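Local coordinates for protein sulfate transporter 4.1, chloroplastic (Arabidopsis thaliana, PDB 7LHV) that cotransports sulfate with protons across the membrane as an SLC26-family symporter and may play a role in regulating sulfate assimilation, at residues Phe80-Trp85 against Tyr138-Ser143; Glu347-Ala352 against Ser367-Leu372; Gly505-Thr510 against Ile528-Ile533; Val572-Ser577 against Ile602-Ser607; Val270-Gly275 against Phe283-Ala288. All coordinates share one frame; numbering follows the deposited sequence.

Interaction 1 (Phe80-Trp85 against Tyr138-Ser143); sequences FPCFRW and YAIFGS
Apolar contacts are led by Phe80, whose CE1 lies 3.6 Å from CE1 of Phe141. The side chains run side by side, and the Phe141 atom arrives near the plane of the Phe80 ring, at its edge; seen as a pair, however, the rings are oblique, with planes at 63° and centroids 5.6 Å apart. In both residues CG stands beside the backbone N (chi1 -64° and -67°), and the two side chains point the same way. Ile140 CG2 fills the angle between them, 4.0 Å from Phe80 CD1, and also reaches Cys82 SG.

Backbone contacts gather where helix 125-141, whose sequence belongs to the sulfate permease family region, runs out and Gly142 leaves helical geometry. The carbonyls of this last turn face the loop that follows helix 72-79. Cys82 N gives a weak hydrogen bond to Ile140 O (3.4 Å), and Pro81 CD packs on the same oxygen at 3.5 Å. Ala139 O is met by Cys82 CB and lies at the edge of the Trp85 indole, 3.7 Å from CZ2.

Polar side chains add little across the contact: the Arg84 guanidinium turns an edge to Ser143 OG without bonding it, and Arg84 NH2 is hydrogen-bonded to Glu362 O.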
# COMPACT_ATOMS: atom_id res chain seq x y z
N PHE A 80 0.91 -33.09 12.96
CA PHE A 80 -0.50 -33.44 12.84
C PHE A 80 -1.30 -32.68 13.90
O PHE A 80 -1.44 -33.15 15.03
CB PHE A 80 -0.71 -34.94 12.99
CG PHE A 80 -0.05 -35.75 11.91
CD1 PHE A 80 0.05 -35.26 10.62
CD2 PHE A 80 0.46 -37.00 12.19
CE1 PHE A 80 0.65 -36.01 9.63
CE2 PHE A 80 1.06 -37.76 11.20
CZ PHE A 80 1.16 -37.26 9.92
N PRO A 81 -1.83 -31.50 13.57
CA PRO A 81 -2.63 -30.76 14.55
C PRO A 81 -3.92 -31.46 14.95
O PRO A 81 -4.51 -31.09 15.97
CB PRO A 81 -2.91 -29.42 13.85
CG PRO A 81 -2.71 -29.70 12.40
CD PRO A 81 -1.65 -30.75 12.31
N CYS A 82 -4.37 -32.45 14.17
CA CYS A 82 -5.61 -33.15 14.50
C CYS A 82 -5.54 -33.77 15.89
O CYS A 82 -6.54 -33.77 16.63
CB CYS A 82 -5.90 -34.22 13.46
SG CYS A 82 -4.68 -35.55 13.41
N PHE A 83 -4.37 -34.27 16.28
CA PHE A 83 -4.22 -34.89 17.59
C PHE A 83 -4.53 -33.93 18.72
O PHE A 83 -4.83 -34.38 19.83
CB PHE A 83 -2.81 -35.46 17.74
CG PHE A 83 -2.59 -36.73 16.98
CD1 PHE A 83 -2.96 -37.95 17.51
CD2 PHE A 83 -2.01 -36.71 15.72
CE1 PHE A 83 -2.76 -39.13 16.81
CE2 PHE A 83 -1.81 -37.88 15.01
CZ PHE A 83 -2.18 -39.09 15.56
N ARG A 84 -4.49 -32.62 18.46
CA ARG A 84 -4.86 -31.65 19.48
C ARG A 84 -6.26 -31.91 20.02
O ARG A 84 -6.53 -31.62 21.19
CB ARG A 84 -4.77 -30.23 18.93
CG ARG A 84 -3.36 -29.65 18.93
CD ARG A 84 -3.36 -28.25 18.33
NE ARG A 84 -4.23 -27.35 19.08
CZ ARG A 84 -4.73 -26.22 18.59
NH1 ARG A 84 -4.47 -25.82 17.36
NH2 ARG A 84 -5.52 -25.48 19.37
N TRP A 85 -7.15 -32.46 19.20
CA TRP A 85 -8.46 -32.87 19.70
C TRP A 85 -8.60 -34.38 19.86
O TRP A 85 -9.62 -34.83 20.40
CB TRP A 85 -9.58 -32.35 18.79
CG TRP A 85 -9.38 -32.61 17.33
CD1 TRP A 85 -8.87 -31.75 16.40
CD2 TRP A 85 -9.71 -33.81 16.62
NE1 TRP A 85 -8.86 -32.34 15.16
CE2 TRP A 85 -9.36 -33.61 15.27
CE3 TRP A 85 -10.25 -35.04 16.99
CZ2 TRP A 85 -9.54 -34.58 14.29
CZ3 TRP A 85 -10.43 -36.01 16.02
CH2 TRP A 85 -10.08 -35.78 14.69
N TYR A 138 -7.93 -32.02 5.36
CA TYR A 138 -8.07 -30.90 6.29
C TYR A 138 -8.27 -31.39 7.71
O TYR A 138 -7.65 -30.88 8.65
CB TYR A 138 -9.22 -30.00 5.87
CG TYR A 138 -9.35 -28.78 6.74
CD1 TYR A 138 -8.53 -27.68 6.54
CD2 TYR A 138 -10.28 -28.72 7.77
CE1 TYR A 138 -8.64 -26.56 7.33
CE2 TYR A 138 -10.40 -27.61 8.56
CZ TYR A 138 -9.57 -26.53 8.34
OH TYR A 138 -9.68 -25.41 9.13
N ALA A 139 -9.10 -32.42 7.89
CA ALA A 139 -9.33 -32.97 9.22
C ALA A 139 -8.05 -33.47 9.86
O ALA A 139 -7.99 -33.59 11.09
CB ALA A 139 -10.35 -34.11 9.15
N ILE A 140 -7.02 -33.75 9.07
CA ILE A 140 -5.73 -34.13 9.63
C ILE A 140 -4.82 -32.92 9.82
O ILE A 140 -4.04 -32.87 10.77
CB ILE A 140 -5.05 -35.20 8.75
CG1 ILE A 140 -5.97 -36.41 8.60
CG2 ILE A 140 -3.73 -35.62 9.35
CD1 ILE A 140 -5.46 -37.43 7.60
N PHE A 141 -4.92 -31.92 8.94
CA PHE A 141 -3.97 -30.81 8.94
C PHE A 141 -4.62 -29.47 9.26
O PHE A 141 -3.96 -28.43 9.16
CB PHE A 141 -3.25 -30.72 7.60
CG PHE A 141 -2.35 -31.89 7.32
CD1 PHE A 141 -1.14 -32.02 7.99
CD2 PHE A 141 -2.71 -32.86 6.41
CE1 PHE A 141 -0.31 -33.09 7.74
CE2 PHE A 141 -1.88 -33.93 6.16
CZ PHE A 141 -0.68 -34.05 6.82
N GLY A 142 -5.89 -29.45 9.64
CA GLY A 142 -6.60 -28.22 9.92
C GLY A 142 -6.65 -27.92 11.41
O GLY A 142 -6.81 -28.81 12.23
N SER A 143 -6.53 -26.63 11.74
CA SER A 143 -6.57 -26.20 13.13
C SER A 143 -7.99 -26.00 13.64
O SER A 143 -8.25 -26.23 14.82
CB SER A 143 -5.78 -24.90 13.30
OG SER A 143 -4.40 -25.11 13.05

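Interaction 2 (Glu347-Ala352 against Ser367-Leu372); sequences ESVGIA and SELFGL
Ser348, Val349 and Ala352 meet Glu368, Leu369 and Leu372 in a buried helix-helix contact within the transmembrane domain of this SLC26 transporter, joining two helices that follow each other in the chain, 330-358 and 365-381. The short axes approach to 10.3 Å and their directions differ by 124°, a steeply oblique crossing rather than a close-packed pair. That spacing agrees with the modest buried surface of 205 Å² and with the absence of any hydrogen bond between the two segments; side-chain ends span the gap.

Glu368 takes the middle. Its CG is anti to the backbone N and the chain then bends at chi2 (74°), so that the aliphatic part slides past Val349 in the opposite direction, CG being 4.1 Å from Val349 CG2, while the carboxylate carbon CD rests 4.0 Å from Ala352 CB. The carboxylate is satisfied outside the pair of segments: OE2 is hydrogen-bonded to Tyr138 OH, and OE1 weakly to Ser144 N. It therefore ties helix 365-381 to the end of helix 125-141 while its CG methylene faces helix 330-358.

Leu369 and Val349 cross at about a right angle, with Val349 CG2 3.9 Å from Leu369 CG. One turn along from Glu368, Leu372 extends CD1 to the Ser348 side chain, 4.0 Å from its CB and closer still to OG.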
# COMPACT_ATOMS: atom_id res chain seq x y z
N GLU A 347 -11.48 -14.47 4.50
CA GLU A 347 -12.76 -15.06 4.87
C GLU A 347 -12.60 -16.35 5.67
O GLU A 347 -13.11 -16.45 6.79
CB GLU A 347 -13.60 -15.31 3.61
CG GLU A 347 -14.04 -14.04 2.92
CD GLU A 347 -14.85 -14.31 1.67
OE1 GLU A 347 -14.96 -15.49 1.28
OE2 GLU A 347 -15.37 -13.34 1.08
N SER A 348 -11.90 -17.34 5.11
CA SER A 348 -11.81 -18.65 5.77
C SER A 348 -11.11 -18.55 7.12
O SER A 348 -11.56 -19.13 8.11
CB SER A 348 -11.09 -19.64 4.87
OG SER A 348 -10.71 -20.79 5.59
N VAL A 349 -10.00 -17.80 7.18
CA VAL A 349 -9.29 -17.64 8.44
C VAL A 349 -10.14 -16.86 9.43
O VAL A 349 -10.13 -17.14 10.64
CB VAL A 349 -7.93 -16.97 8.20
CG1 VAL A 349 -7.28 -16.60 9.51
CG2 VAL A 349 -7.03 -17.89 7.40
N GLY A 350 -10.90 -15.88 8.95
CA GLY A 350 -11.81 -15.16 9.83
C GLY A 350 -12.87 -16.05 10.43
O GLY A 350 -13.18 -15.96 11.62
N ILE A 351 -13.45 -16.94 9.61
CA ILE A 351 -14.44 -17.89 10.12
C ILE A 351 -13.81 -18.81 11.15
O ILE A 351 -14.40 -19.08 12.20
CB ILE A 351 -15.06 -18.69 8.96
CG1 ILE A 351 -15.74 -17.76 7.96
CG2 ILE A 351 -16.05 -19.70 9.48
CD1 ILE A 351 -16.09 -18.43 6.66
N ALA A 352 -12.60 -19.30 10.87
CA ALA A 352 -11.93 -20.18 11.82
C ALA A 352 -11.67 -19.48 13.14
O ALA A 352 -11.90 -20.05 14.21
CB ALA A 352 -10.63 -20.70 11.22
N SER A 367 -1.04 -21.50 10.99
CA SER A 367 -1.24 -22.94 10.86
C SER A 367 -2.52 -23.25 10.10
O SER A 367 -2.60 -24.25 9.38
CB SER A 367 -1.27 -23.59 12.24
OG SER A 367 -0.04 -23.38 12.93
N GLU A 368 -3.54 -22.40 10.24
CA GLU A 368 -4.77 -22.59 9.48
C GLU A 368 -4.52 -22.43 7.99
O GLU A 368 -5.02 -23.22 7.18
CB GLU A 368 -5.85 -21.63 9.97
CG GLU A 368 -7.08 -21.62 9.10
CD GLU A 368 -7.94 -22.86 9.29
OE1 GLU A 368 -7.71 -23.60 10.27
OE2 GLU A 368 -8.83 -23.10 8.45
N LEU A 369 -3.76 -21.40 7.60
CA LEU A 369 -3.42 -21.24 6.18
C LEU A 369 -2.57 -22.40 5.68
O LEU A 369 -2.74 -22.85 4.55
CB LEU A 369 -2.70 -19.92 5.95
CG LEU A 369 -3.58 -18.69 5.72
CD1 LEU A 369 -2.73 -17.44 5.72
CD2 LEU A 369 -4.32 -18.85 4.41
N PHE A 370 -1.65 -22.89 6.51
CA PHE A 370 -0.85 -24.03 6.10
C PHE A 370 -1.72 -25.26 5.89
O PHE A 370 -1.53 -26.02 4.93
CB PHE A 370 0.25 -24.31 7.12
CG PHE A 370 1.17 -25.43 6.74
CD1 PHE A 370 2.20 -25.22 5.85
CD2 PHE A 370 0.99 -26.70 7.26
CE1 PHE A 370 3.04 -26.25 5.48
CE2 PHE A 370 1.84 -27.73 6.90
CZ PHE A 370 2.86 -27.50 6.01
N GLY A 371 -2.70 -25.48 6.77
CA GLY A 371 -3.61 -26.60 6.60
C GLY A 371 -4.46 -26.48 5.36
O GLY A 371 -4.67 -27.46 4.63
N LEU A 372 -4.97 -25.27 5.08
CA LEU A 372 -5.72 -25.06 3.85
C LEU A 372 -4.86 -25.32 2.62
O LEU A 372 -5.32 -25.93 1.65
CB LEU A 372 -6.28 -23.63 3.79
CG LEU A 372 -7.37 -23.24 4.78
CD1 LEU A 372 -7.67 -21.76 4.65
CD2 LEU A 372 -8.60 -24.06 4.52

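Interaction 3 (Gly505-Thr510 against Ile528-Ile533); sequences GRLPGT and IVIVRI
Arg532 reaches Thr510 through a chain that runs out extended over its first two torsions and then bends at chi3 (67°), turning the guanidinium toward the loop 505-510. Thr510 answers with OG1 anti to its own backbone N (chi1 177°). The two side chains meet at a slant, and the hydroxyl oxygen comes to the edge of the guanidinium, near its plane, between the two terminal nitrogens. NH1 and NH2 of Arg532 each donate to Thr510 OG1 at 3.4 Å, a fork with equal N-H...O angles of 152°; both bonds are weak. Asn515 ND2 is a further hydrogen-bond partner of that oxygen. On the arginine side NE is engaged in a salt bridge with Asp534 OD1, a second point of hold that would limit rotation of the guanidinium.

The setting is the sheet of the STAS domain. Strand 501-504 pairs antiparallel with 527-533, and residues 505-510 begin the connection between them. Ile530 and Arg532, two residues apart, point to the same side of the strand, toward this loop.

The second group of contacts is looser and made by the Ile530 methyl: CD1 is 3.9 Å from the carbonyl oxygen Gly505 O and 4.3 Å from Leu507 CD2, the one apolar pair. Leu507 starts away from the strand at CB, but its tip returns to it, while the side chain also touches His636 and Val639 of helix 635-643. An inverse gamma turn centred on Pro508 carries the chain from Leu507 to Gly509, with a weak bond from Gly509 N to Leu507 O at 3.0 Å.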
# COMPACT_ATOMS: atom_id res chain seq x y z
N GLY A 505 -0.90 22.42 27.03
CA GLY A 505 -1.03 23.63 27.81
C GLY A 505 -0.30 23.52 29.13
O GLY A 505 0.93 23.61 29.16
N ARG A 506 -1.03 23.31 30.21
CA ARG A 506 -0.40 23.16 31.51
C ARG A 506 0.47 21.90 31.52
O ARG A 506 0.22 20.95 30.78
CB ARG A 506 -1.46 23.09 32.61
CG ARG A 506 -0.90 23.05 34.03
CD ARG A 506 0.06 24.20 34.27
NE ARG A 506 0.44 24.29 35.68
CZ ARG A 506 1.18 25.26 36.20
NH1 ARG A 506 1.66 26.24 35.45
NH2 ARG A 506 1.45 25.24 37.50
N LEU A 507 1.51 21.93 32.35
CA LEU A 507 2.55 20.91 32.28
C LEU A 507 2.01 19.49 32.44
O LEU A 507 2.29 18.65 31.56
CB LEU A 507 3.63 21.22 33.32
CG LEU A 507 4.31 22.55 33.07
CD1 LEU A 507 5.28 22.90 34.18
CD2 LEU A 507 5.00 22.49 31.73
N PRO A 508 1.21 19.14 33.49
CA PRO A 508 0.55 17.83 33.53
C PRO A 508 -0.76 17.84 32.76
O PRO A 508 -1.79 17.35 33.23
CB PRO A 508 0.34 17.60 35.03
CG PRO A 508 0.10 18.96 35.56
CD PRO A 508 0.92 19.91 34.72
N GLY A 509 -0.73 18.40 31.55
CA GLY A 509 -1.93 18.52 30.75
C GLY A 509 -1.83 17.81 29.42
O GLY A 509 -0.91 17.03 29.18
N THR A 510 -2.77 18.11 28.53
CA THR A 510 -2.88 17.44 27.25
C THR A 510 -3.41 18.45 26.24
O THR A 510 -3.35 19.66 26.48
CB THR A 510 -3.75 16.17 27.37
OG1 THR A 510 -3.90 15.55 26.09
CG2 THR A 510 -5.12 16.51 27.94
N ILE A 528 6.79 29.98 24.58
CA ILE A 528 7.10 28.56 24.62
C ILE A 528 5.93 27.79 24.01
O ILE A 528 4.77 28.06 24.33
CB ILE A 528 7.37 28.07 26.05
CG1 ILE A 528 8.54 28.84 26.67
CG2 ILE A 528 7.66 26.58 26.07
CD1 ILE A 528 8.84 28.44 28.08
N VAL A 529 6.25 26.84 23.13
CA VAL A 529 5.27 25.94 22.55
C VAL A 529 5.68 24.51 22.89
O VAL A 529 6.82 24.11 22.62
CB VAL A 529 5.16 26.12 21.03
CG1 VAL A 529 4.49 24.92 20.40
CG2 VAL A 529 4.38 27.38 20.71
N ILE A 530 4.77 23.76 23.49
CA ILE A 530 5.00 22.37 23.86
C ILE A 530 4.21 21.49 22.90
O ILE A 530 2.98 21.59 22.82
CB ILE A 530 4.60 22.10 25.32
CG1 ILE A 530 5.15 23.19 26.22
CG2 ILE A 530 5.10 20.74 25.76
CD1 ILE A 530 4.48 23.27 27.56
N VAL A 531 4.92 20.62 22.18
CA VAL A 531 4.33 19.80 21.13
C VAL A 531 4.55 18.33 21.48
O VAL A 531 5.67 17.93 21.82
CB VAL A 531 4.94 20.13 19.76
CG1 VAL A 531 4.59 19.06 18.74
CG2 VAL A 531 4.46 21.48 19.28
N ARG A 532 3.49 17.54 21.38
CA ARG A 532 3.55 16.10 21.61
C ARG A 532 3.12 15.39 20.34
O ARG A 532 2.06 15.68 19.79
CB ARG A 532 2.65 15.69 22.77
CG ARG A 532 2.75 14.24 23.18
CD ARG A 532 1.67 13.92 24.20
NE ARG A 532 0.34 14.00 23.61
CZ ARG A 532 -0.75 14.35 24.28
NH1 ARG A 532 -0.71 14.65 25.57
NH2 ARG A 532 -1.91 14.41 23.63
N ILE A 533 3.96 14.46 19.88
CA ILE A 533 3.65 13.65 18.70
C ILE A 533 3.00 12.36 19.20
O ILE A 533 3.68 11.48 19.73
CB ILE A 533 4.90 13.37 17.87
CG1 ILE A 533 5.50 14.67 17.34
CG2 ILE A 533 4.56 12.44 16.71
CD1 ILE A 533 6.72 15.13 18.11

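Interaction 4 (Val572-Ser577 against Ile602-Ser607); sequences VILEMS and IQLAIS
The Glu575 carboxylate is met by the Ser607 hydroxyl, which approaches OE2 on the syn side but 33° out of the carboxylate plane; OG donates to OE2 at 2.7 Å. The other flat group, the Gln603 amide, folds back on its own strand: NE2 donates to Leu604 O, which lies in the amide plane, and OE1 is taken by Lys598 NZ.

Both belong to a beta-alpha-beta crossover of the STAS domain, in which helix 584-599 links strand 569-575 to the parallel edge strand 603-606. The strand axes approach to 4.8 Å, with directions 20° apart. Alternating backbone bonds set the register: Val572 N to Gln603 O (2.8 Å), Ala605 N to Val572 O (3.0 Å), Leu574 N to Ala605 O, and Ser607 N to Leu574 O.

Val572, Leu574, Leu604 and Ile606 share one face of the sheet. Leu574 and Leu604 meet through their CD1 methyls, and both also touch the crossover helix, at Leu590 and Tyr594 respectively. Ile573 and Ala605 occupy the other face, where Ile573 packs on Val639 of helix 635-643.

Beyond the paired residues, Met576 stretches through chi2 (177°) before bending at chi3, and its SD lies 3.6 Å from Ile606 CG2.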
# COMPACT_ATOMS: atom_id res chain seq x y z
N VAL A 572 10.86 25.56 21.57
CA VAL A 572 9.92 24.53 21.14
C VAL A 572 10.31 23.23 21.83
O VAL A 572 11.43 22.75 21.66
CB VAL A 572 9.91 24.34 19.62
CG1 VAL A 572 9.14 23.09 19.25
CG2 VAL A 572 9.29 25.55 18.94
N ILE A 573 9.38 22.67 22.61
CA ILE A 573 9.63 21.46 23.39
C ILE A 573 8.82 20.33 22.78
O ILE A 573 7.62 20.48 22.53
CB ILE A 573 9.25 21.66 24.86
CG1 ILE A 573 9.89 22.94 25.40
CG2 ILE A 573 9.69 20.46 25.69
CD1 ILE A 573 9.35 23.36 26.74
N LEU A 574 9.48 19.20 22.53
CA LEU A 574 8.82 18.01 21.99
C LEU A 574 8.61 17.01 23.11
O LEU A 574 9.56 16.60 23.78
CB LEU A 574 9.63 17.39 20.85
CG LEU A 574 9.53 18.08 19.49
CD1 LEU A 574 10.26 19.40 19.48
CD2 LEU A 574 10.07 17.16 18.42
N GLU A 575 7.35 16.62 23.30
CA GLU A 575 7.00 15.53 24.20
C GLU A 575 7.06 14.23 23.40
O GLU A 575 6.20 13.98 22.55
CB GLU A 575 5.60 15.74 24.78
CG GLU A 575 5.51 16.95 25.65
CD GLU A 575 6.33 16.79 26.90
OE1 GLU A 575 6.46 15.66 27.40
OE2 GLU A 575 6.88 17.81 27.36
N MET A 576 8.06 13.41 23.67
CA MET A 576 8.23 12.17 22.93
C MET A 576 7.87 10.95 23.77
O MET A 576 8.29 9.84 23.46
CB MET A 576 9.66 12.06 22.40
CG MET A 576 9.95 13.12 21.34
SD MET A 576 11.64 13.13 20.71
CE MET A 576 11.63 11.62 19.75
N SER A 577 7.10 11.16 24.85
CA SER A 577 6.62 10.02 25.63
C SER A 577 5.72 9.07 24.85
O SER A 577 5.91 7.85 24.98
CB SER A 577 5.94 10.53 26.91
OG SER A 577 4.91 11.47 26.65
N ILE A 602 15.45 29.80 17.40
CA ILE A 602 14.51 29.03 18.20
C ILE A 602 15.25 27.86 18.83
O ILE A 602 16.06 27.20 18.16
CB ILE A 602 13.32 28.53 17.36
CG1 ILE A 602 12.56 29.71 16.74
CG2 ILE A 602 12.37 27.70 18.20
CD1 ILE A 602 11.63 29.31 15.63
N GLN A 603 15.00 27.62 20.11
CA GLN A 603 15.64 26.53 20.84
C GLN A 603 14.80 25.27 20.75
O GLN A 603 13.58 25.32 20.97
CB GLN A 603 15.86 26.92 22.30
CG GLN A 603 16.59 25.88 23.11
CD GLN A 603 17.87 25.42 22.45
OE1 GLN A 603 18.79 26.21 22.26
NE2 GLN A 603 17.93 24.15 22.10
N LEU A 604 15.44 24.15 20.45
CA LEU A 604 14.77 22.86 20.39
C LEU A 604 15.13 22.05 21.63
O LEU A 604 16.30 21.96 22.00
CB LEU A 604 15.17 22.08 19.14
CG LEU A 604 14.35 20.81 18.92
CD1 LEU A 604 13.03 21.18 18.30
CD2 LEU A 604 15.10 19.80 18.07
N ALA A 605 14.12 21.47 22.27
CA ALA A 605 14.31 20.65 23.46
C ALA A 605 13.54 19.35 23.31
O ALA A 605 12.52 19.29 22.63
CB ALA A 605 13.85 21.39 24.72
N ILE A 606 14.05 18.30 23.95
CA ILE A 606 13.41 17.00 24.00
C ILE A 606 13.04 16.71 25.44
O ILE A 606 13.89 16.79 26.34
CB ILE A 606 14.31 15.90 23.42
CG1 ILE A 606 14.83 16.31 22.05
CG2 ILE A 606 13.55 14.59 23.33
CD1 ILE A 606 13.76 16.41 20.99
N SER A 607 11.77 16.37 25.67
CA SER A 607 11.22 16.31 27.02
C SER A 607 11.24 14.91 27.62
O SER A 607 11.86 14.69 28.66
CB SER A 607 9.79 16.86 27.02
OG SER A 607 9.21 16.79 28.31

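Interaction 5 (Val270-Gly275 against Phe283-Ala288); sequences VMKHVG and FLRAAA
Met271 reaches across to the facing helix, and each part of its side chain has a neighbour there. CB stands 4.2 Å from Ala288 CB. With chi1 at -74° and the next torsion extended, the chain runs outward to SD, which is 4.2 Å from Ala288 CA. A bend at chi3 then folds the methyl inward: CE lies 3.8 Å from Ala288 CA and 4.1 Å from Leu284 CD2, with Ala287 O also nearby.

Leu284 comes the other way. Its CB sits 3.8 Å from Met271 O, and its side chain crosses that of Val274 at a slant, CD1 4.0 Å from Val274 CG1. Gly275, with no side chain, offers its CA to Leu284 CB.

Lys272 and Arg285 touch through their aliphatic parts, CG to CG at 4.1 Å, and then part. The lysine NZ makes weak hydrogen bonds to Ser440 O and Ser443 OG, while Arg285 NH1 forms a long, weak ion pair with Glu399.

No hydrogen bond joins the segments. Their axes come within 8.1 Å and run at 165°, nearly antiparallel, and a short connection separates them: these are the marks of a tight helical hairpin, formed here by consecutive membrane helices 255-277 and 284-300.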
# COMPACT_ATOMS: atom_id res chain seq x y z
N VAL A 270 -38.41 -20.75 1.70
CA VAL A 270 -39.37 -20.93 2.78
C VAL A 270 -38.80 -21.85 3.86
O VAL A 270 -38.91 -21.56 5.06
CB VAL A 270 -40.71 -21.46 2.23
CG1 VAL A 270 -41.52 -22.12 3.33
CG2 VAL A 270 -41.50 -20.34 1.58
N MET A 271 -38.18 -22.95 3.45
CA MET A 271 -37.58 -23.87 4.41
C MET A 271 -36.47 -23.19 5.20
O MET A 271 -36.38 -23.35 6.42
CB MET A 271 -37.05 -25.11 3.70
CG MET A 271 -38.13 -26.07 3.24
SD MET A 271 -37.45 -27.45 2.30
CE MET A 271 -36.62 -28.37 3.59
N LYS A 272 -35.62 -22.42 4.51
CA LYS A 272 -34.53 -21.74 5.20
C LYS A 272 -35.05 -20.71 6.19
O LYS A 272 -34.55 -20.62 7.32
CB LYS A 272 -33.61 -21.07 4.17
CG LYS A 272 -32.52 -20.21 4.78
CD LYS A 272 -31.50 -19.79 3.74
CE LYS A 272 -32.05 -18.72 2.82
NZ LYS A 272 -31.00 -18.14 1.95
N HIS A 273 -36.07 -19.94 5.80
CA HIS A 273 -36.63 -18.94 6.71
C HIS A 273 -37.30 -19.60 7.92
O HIS A 273 -37.17 -19.11 9.04
CB HIS A 273 -37.62 -18.05 5.97
CG HIS A 273 -36.98 -16.87 5.30
ND1 HIS A 273 -35.87 -16.99 4.49
CD2 HIS A 273 -37.28 -15.55 5.32
CE1 HIS A 273 -35.53 -15.80 4.04
NE2 HIS A 273 -36.37 -14.91 4.53
N VAL A 274 -38.02 -20.70 7.70
CA VAL A 274 -38.64 -21.40 8.82
C VAL A 274 -37.57 -21.95 9.76
O VAL A 274 -37.69 -21.85 10.99
CB VAL A 274 -39.57 -22.51 8.31
CG1 VAL A 274 -39.94 -23.46 9.44
CG2 VAL A 274 -40.83 -21.90 7.71
N GLY A 275 -36.51 -22.53 9.20
CA GLY A 275 -35.44 -23.06 10.03
C GLY A 275 -34.74 -21.98 10.85
O GLY A 275 -34.42 -22.19 12.02
N PHE A 283 -32.78 -27.65 11.52
CA PHE A 283 -32.11 -28.58 10.61
C PHE A 283 -32.58 -28.42 9.17
O PHE A 283 -31.90 -28.89 8.26
CB PHE A 283 -32.33 -30.02 11.07
CG PHE A 283 -31.60 -30.37 12.33
CD1 PHE A 283 -30.24 -30.62 12.31
CD2 PHE A 283 -32.27 -30.44 13.54
CE1 PHE A 283 -29.56 -30.95 13.47
CE2 PHE A 283 -31.59 -30.76 14.71
CZ PHE A 283 -30.24 -31.01 14.67
N LEU A 284 -33.72 -27.75 8.96
CA LEU A 284 -34.25 -27.58 7.61
C LEU A 284 -33.26 -26.85 6.71
O LEU A 284 -33.19 -27.14 5.51
CB LEU A 284 -35.58 -26.83 7.65
CG LEU A 284 -36.73 -27.56 8.34
CD1 LEU A 284 -37.98 -26.71 8.32
CD2 LEU A 284 -36.98 -28.90 7.68
N ARG A 285 -32.48 -25.92 7.27
CA ARG A 285 -31.47 -25.22 6.48
C ARG A 285 -30.52 -26.21 5.82
O ARG A 285 -30.08 -26.00 4.68
CB ARG A 285 -30.69 -24.25 7.37
CG ARG A 285 -31.40 -22.95 7.66
CD ARG A 285 -30.52 -22.05 8.50
NE ARG A 285 -29.22 -21.83 7.87
CZ ARG A 285 -28.10 -21.56 8.52
NH1 ARG A 285 -28.08 -21.47 9.84
NH2 ARG A 285 -26.98 -21.38 7.84
N ALA A 286 -30.17 -27.28 6.53
CA ALA A 286 -29.32 -28.30 5.93
C ALA A 286 -30.08 -29.20 4.97
O ALA A 286 -29.50 -29.69 4.00
CB ALA A 286 -28.67 -29.15 7.02
N ALA A 287 -31.37 -29.42 5.23
CA ALA A 287 -32.16 -30.30 4.37
C ALA A 287 -32.78 -29.57 3.19
O ALA A 287 -33.34 -30.23 2.31
CB ALA A 287 -33.27 -30.97 5.19
N ALA A 288 -32.69 -28.24 3.14
CA ALA A 288 -33.29 -27.50 2.04
C ALA A 288 -32.66 -27.82 0.69
O ALA A 288 -33.42 -28.13 -0.25
CB ALA A 288 -33.23 -26.00 2.34

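In the fold
Interactions 1 and 2 are neighbours, with centres 12 Å apart, joined by the Tyr138-Glu368 bond and by packing of Ser143 OG on Ser367 CB. Interaction 5 belongs to the same sulfate permease region but touches neither; its nearest atoms are about 11 Å from interaction 2 and about 18 Å from interaction 1. Interactions 3 and 4 form a separate STAS unit, sharing one sheet through adjacent strands 527-533 and 569-575; their centres are 10 Å apart. At least about 32 Å, nearest atoms, separates these two from the others. Bound lipids lie about 11 Å from the Leu369 side chain of interaction 2.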